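Local atomic coordinates of integron cassette protein (Vibrio cholerae, PDB entry 3G1J), a protein that is of unknown function, encoded by a mobile integron gene cassette, and folds as a small, mainly antiparallel beta domain whose family is grouped with the SH3-like proteins. Residues Tyr11-Val22 against Tyr34-Ser45. Sequence-based numbering, arbitrary orientation.
Sequences YGVLKAGQCYKV and YERGDVMRFLGS
Phe42 lays its ring against Leu14, whose CB sits 3.6 Å from the ring centroid and 11° off the normal, a CH-pi contact over the face. Gly44 N lies over the opposite face, and the carbonyl carbon of Lys15 meets the ring edge in plane. CG anti to the backbone N (chi1 -171°) carries the ring across to strand 14-15. Leu14 CD2 lies over the centre of the Tyr20 ring, while Tyr20 CE1 reaches Phe42 CB at 3.9 Å. Phe42 N donates to Gln18 O (2.9 Å), and Phe42 O accepts from Gly17 N (2.8 Å).

At the other end Val22 fits into the type II turn Glu35-Asp38: Val22 CG1 approaches Glu35 O (3.7 Å) and CG2 lies beside Asp38 CB (3.9 Å). Val22 N donates to Asp38 O at 2.7 Å, and Gly37 N returns a 2.8 Å bond to Val22 O. Tyr20 and Met40 form an antiparallel hydrogen-bonded pair, each N donating to the other's O. Bonds of strands 19-22 and 39-48, extended into the flanking turns by Gly17 and Gly37, thus set the register; apolar packing comes from Phe42 with Leu14 and Tyr20, whereas Val22 rests its methyls on turn backbone that also binds its N and O.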
# COMPACT_ATOMS: atom_id res chain seq x y z
N TYR A 11 3.26 6.80 -5.34
CA TYR A 11 3.53 7.08 -3.95
C TYR A 11 4.87 6.45 -3.60
O TYR A 11 4.97 5.22 -3.45
CB TYR A 11 2.43 6.55 -3.03
CG TYR A 11 2.59 7.02 -1.61
CD1 TYR A 11 1.96 8.17 -1.15
CD2 TYR A 11 3.41 6.33 -0.72
CE1 TYR A 11 2.13 8.61 0.13
CE2 TYR A 11 3.58 6.76 0.57
CZ TYR A 11 2.95 7.90 0.99
OH TYR A 11 3.13 8.31 2.28
N GLY A 12 5.90 7.28 -3.51
CA GLY A 12 7.25 6.79 -3.32
C GLY A 12 7.58 5.80 -4.41
O GLY A 12 7.37 6.09 -5.60
N VAL A 13 8.07 4.63 -4.02
CA VAL A 13 8.47 3.58 -4.95
C VAL A 13 7.31 2.94 -5.69
O VAL A 13 7.51 2.30 -6.72
CB VAL A 13 9.29 2.47 -4.24
CG1 VAL A 13 8.39 1.56 -3.42
CG2 VAL A 13 10.07 1.66 -5.26
N LEU A 14 6.08 3.13 -5.20
CA LEU A 14 4.91 2.52 -5.81
C LEU A 14 4.39 3.34 -6.99
O LEU A 14 4.07 4.51 -6.85
CB LEU A 14 3.79 2.34 -4.77
CG LEU A 14 4.15 1.44 -3.57
CD1 LEU A 14 3.01 1.46 -2.54
CD2 LEU A 14 4.46 0.01 -4.00
N LYS A 15 4.34 2.71 -8.16
CA LYS A 15 3.87 3.34 -9.38
C LYS A 15 2.69 2.54 -9.94
O LYS A 15 2.78 1.33 -10.12
CB LYS A 15 5.01 3.35 -10.41
CG LYS A 15 4.74 4.22 -11.64
CD LYS A 15 5.80 3.99 -12.71
CE LYS A 15 5.79 5.09 -13.77
NZ LYS A 15 6.49 6.32 -13.30
N ALA A 16 1.59 3.22 -10.24
CA ALA A 16 0.40 2.54 -10.73
C ALA A 16 0.66 1.71 -11.99
O ALA A 16 1.30 2.18 -12.94
CB ALA A 16 -0.72 3.53 -10.98
N GLY A 17 0.17 0.48 -11.99
CA GLY A 17 0.35 -0.42 -13.11
C GLY A 17 1.53 -1.35 -12.99
O GLY A 17 1.65 -2.32 -13.74
N GLN A 18 2.42 -1.06 -12.05
CA GLN A 18 3.58 -1.90 -11.80
C GLN A 18 3.28 -2.97 -10.76
O GLN A 18 2.45 -2.77 -9.87
CB GLN A 18 4.77 -1.06 -11.34
CG GLN A 18 5.28 -0.09 -12.39
CD GLN A 18 6.02 -0.78 -13.53
OE1 GLN A 18 6.85 -1.66 -13.30
NE2 GLN A 18 5.71 -0.38 -14.76
N CYS A 19 3.98 -4.09 -10.86
CA CYS A 19 3.78 -5.18 -9.91
C CYS A 19 4.88 -5.21 -8.86
O CYS A 19 6.03 -4.89 -9.15
CB CYS A 19 3.74 -6.52 -10.62
SG CYS A 19 2.19 -6.84 -11.49
N TYR A 20 4.51 -5.61 -7.64
CA TYR A 20 5.43 -5.63 -6.50
C TYR A 20 5.36 -6.94 -5.72
O TYR A 20 4.29 -7.50 -5.53
CB TYR A 20 5.15 -4.44 -5.56
CG TYR A 20 5.38 -3.13 -6.24
CD1 TYR A 20 4.39 -2.58 -7.06
CD2 TYR A 20 6.60 -2.46 -6.14
CE1 TYR A 20 4.61 -1.39 -7.74
CE2 TYR A 20 6.83 -1.28 -6.80
CZ TYR A 20 5.83 -0.75 -7.61
OH TYR A 20 6.04 0.42 -8.29
N LYS A 21 6.52 -7.43 -5.28
CA LYS A 21 6.61 -8.53 -4.35
C LYS A 21 6.69 -7.98 -2.94
O LYS A 21 7.44 -7.02 -2.68
CB LYS A 21 7.89 -9.32 -4.64
CG LYS A 21 8.07 -10.59 -3.81
CD LYS A 21 9.46 -11.19 -4.02
CE LYS A 21 9.77 -12.23 -2.96
NZ LYS A 21 11.09 -12.91 -3.17
N VAL A 22 5.94 -8.56 -2.02
CA VAL A 22 6.11 -8.20 -0.61
C VAL A 22 7.42 -8.80 -0.11
O VAL A 22 7.59 -10.02 -0.18
CB VAL A 22 4.92 -8.68 0.22
CG1 VAL A 22 5.17 -8.45 1.71
CG2 VAL A 22 3.63 -7.95 -0.25
N TYR A 34 -0.01 -8.97 5.35
CA TYR A 34 0.40 -9.27 3.98
C TYR A 34 1.70 -10.04 4.07
O TYR A 34 2.61 -9.65 4.78
CB TYR A 34 0.54 -7.99 3.15
CG TYR A 34 -0.72 -7.17 3.21
CD1 TYR A 34 -1.70 -7.28 2.23
CD2 TYR A 34 -0.97 -6.34 4.30
CE1 TYR A 34 -2.89 -6.56 2.32
CE2 TYR A 34 -2.13 -5.62 4.40
CZ TYR A 34 -3.08 -5.73 3.41
OH TYR A 34 -4.24 -4.99 3.53
N GLU A 35 1.75 -11.17 3.38
CA GLU A 35 2.80 -12.15 3.58
C GLU A 35 3.94 -12.00 2.59
O GLU A 35 3.73 -11.82 1.39
CB GLU A 35 2.20 -13.56 3.47
CG GLU A 35 3.17 -14.69 3.78
CD GLU A 35 2.58 -16.07 3.50
OE1 GLU A 35 1.40 -16.14 3.09
OE2 GLU A 35 3.30 -17.08 3.68
N ARG A 36 5.17 -12.07 3.10
CA ARG A 36 6.34 -12.08 2.22
C ARG A 36 6.13 -13.06 1.07
O ARG A 36 5.68 -14.20 1.28
CB ARG A 36 7.60 -12.45 3.01
CG ARG A 36 8.86 -12.50 2.14
CD ARG A 36 10.15 -12.48 2.96
NE ARG A 36 10.37 -13.72 3.72
CZ ARG A 36 11.45 -13.94 4.47
NH1 ARG A 36 12.39 -13.01 4.55
NH2 ARG A 36 11.58 -15.09 5.14
N GLY A 37 6.47 -12.63 -0.14
CA GLY A 37 6.30 -13.46 -1.31
C GLY A 37 5.04 -13.14 -2.12
O GLY A 37 4.94 -13.47 -3.30
N ASP A 38 4.07 -12.51 -1.46
CA ASP A 38 2.87 -12.04 -2.15
C ASP A 38 3.24 -11.08 -3.27
O ASP A 38 4.16 -10.28 -3.12
CB ASP A 38 1.96 -11.32 -1.16
CG ASP A 38 0.89 -12.20 -0.61
OD1 ASP A 38 1.10 -13.44 -0.58
OD2 ASP A 38 -0.16 -11.66 -0.20
N VAL A 39 2.51 -11.15 -4.38
CA VAL A 39 2.71 -10.22 -5.48
C VAL A 39 1.41 -9.52 -5.84
O VAL A 39 0.37 -10.16 -5.98
CB VAL A 39 3.25 -10.94 -6.72
CG1 VAL A 39 3.37 -9.97 -7.88
CG2 VAL A 39 4.61 -11.59 -6.41
N MSE A 40 1.46 -8.19 -5.96
CA MSE A 40 0.27 -7.37 -6.20
C MSE A 40 0.60 -6.25 -7.17
O MSE A 40 1.72 -5.74 -7.17
CB MSE A 40 -0.20 -6.73 -4.89
CG MSE A 40 -0.32 -7.67 -3.72
SE MSE A 40 -1.36 -6.94 -2.24
CE MSE A 40 -0.09 -5.51 -1.57
N ARG A 41 -0.38 -5.83 -7.97
CA ARG A 41 -0.18 -4.68 -8.85
C ARG A 41 -0.69 -3.38 -8.20
O ARG A 41 -1.83 -3.32 -7.74
CB ARG A 41 -0.87 -4.91 -10.20
CG ARG A 41 -0.81 -3.70 -11.15
CD ARG A 41 -1.17 -4.08 -12.58
NE ARG A 41 -2.37 -4.89 -12.64
CZ ARG A 41 -3.61 -4.40 -12.61
NH1 ARG A 41 -3.80 -3.09 -12.54
NH2 ARG A 41 -4.65 -5.21 -12.66
N PHE A 42 0.15 -2.35 -8.17
CA PHE A 42 -0.26 -1.07 -7.57
C PHE A 42 -1.30 -0.36 -8.44
O PHE A 42 -1.13 -0.22 -9.66
CB PHE A 42 0.94 -0.15 -7.33
CG PHE A 42 0.62 1.09 -6.53
CD1 PHE A 42 0.01 0.99 -5.28
CD2 PHE A 42 0.95 2.35 -7.01
CE1 PHE A 42 -0.26 2.14 -4.53
CE2 PHE A 42 0.67 3.49 -6.28
CZ PHE A 42 0.07 3.39 -5.03
N LEU A 43 -2.37 0.11 -7.82
CA LEU A 43 -3.42 0.84 -8.52
C LEU A 43 -3.36 2.35 -8.26
O LEU A 43 -3.76 3.15 -9.10
CB LEU A 43 -4.79 0.32 -8.09
CG LEU A 43 -5.03 -1.18 -8.22
CD1 LEU A 43 -6.45 -1.47 -7.77
CD2 LEU A 43 -4.79 -1.67 -9.65
N GLY A 44 -2.89 2.73 -7.07
CA GLY A 44 -2.79 4.14 -6.72
C GLY A 44 -3.04 4.36 -5.23
O GLY A 44 -3.42 3.42 -4.54
N SER A 45 -2.87 5.59 -4.76
CA SER A 45 -3.01 5.88 -3.35
C SER A 45 -3.90 7.09 -3.08
O SER A 45 -4.15 7.91 -3.96
CB SER A 45 -1.62 6.16 -2.76
OG SER A 45 -1.10 7.38 -3.29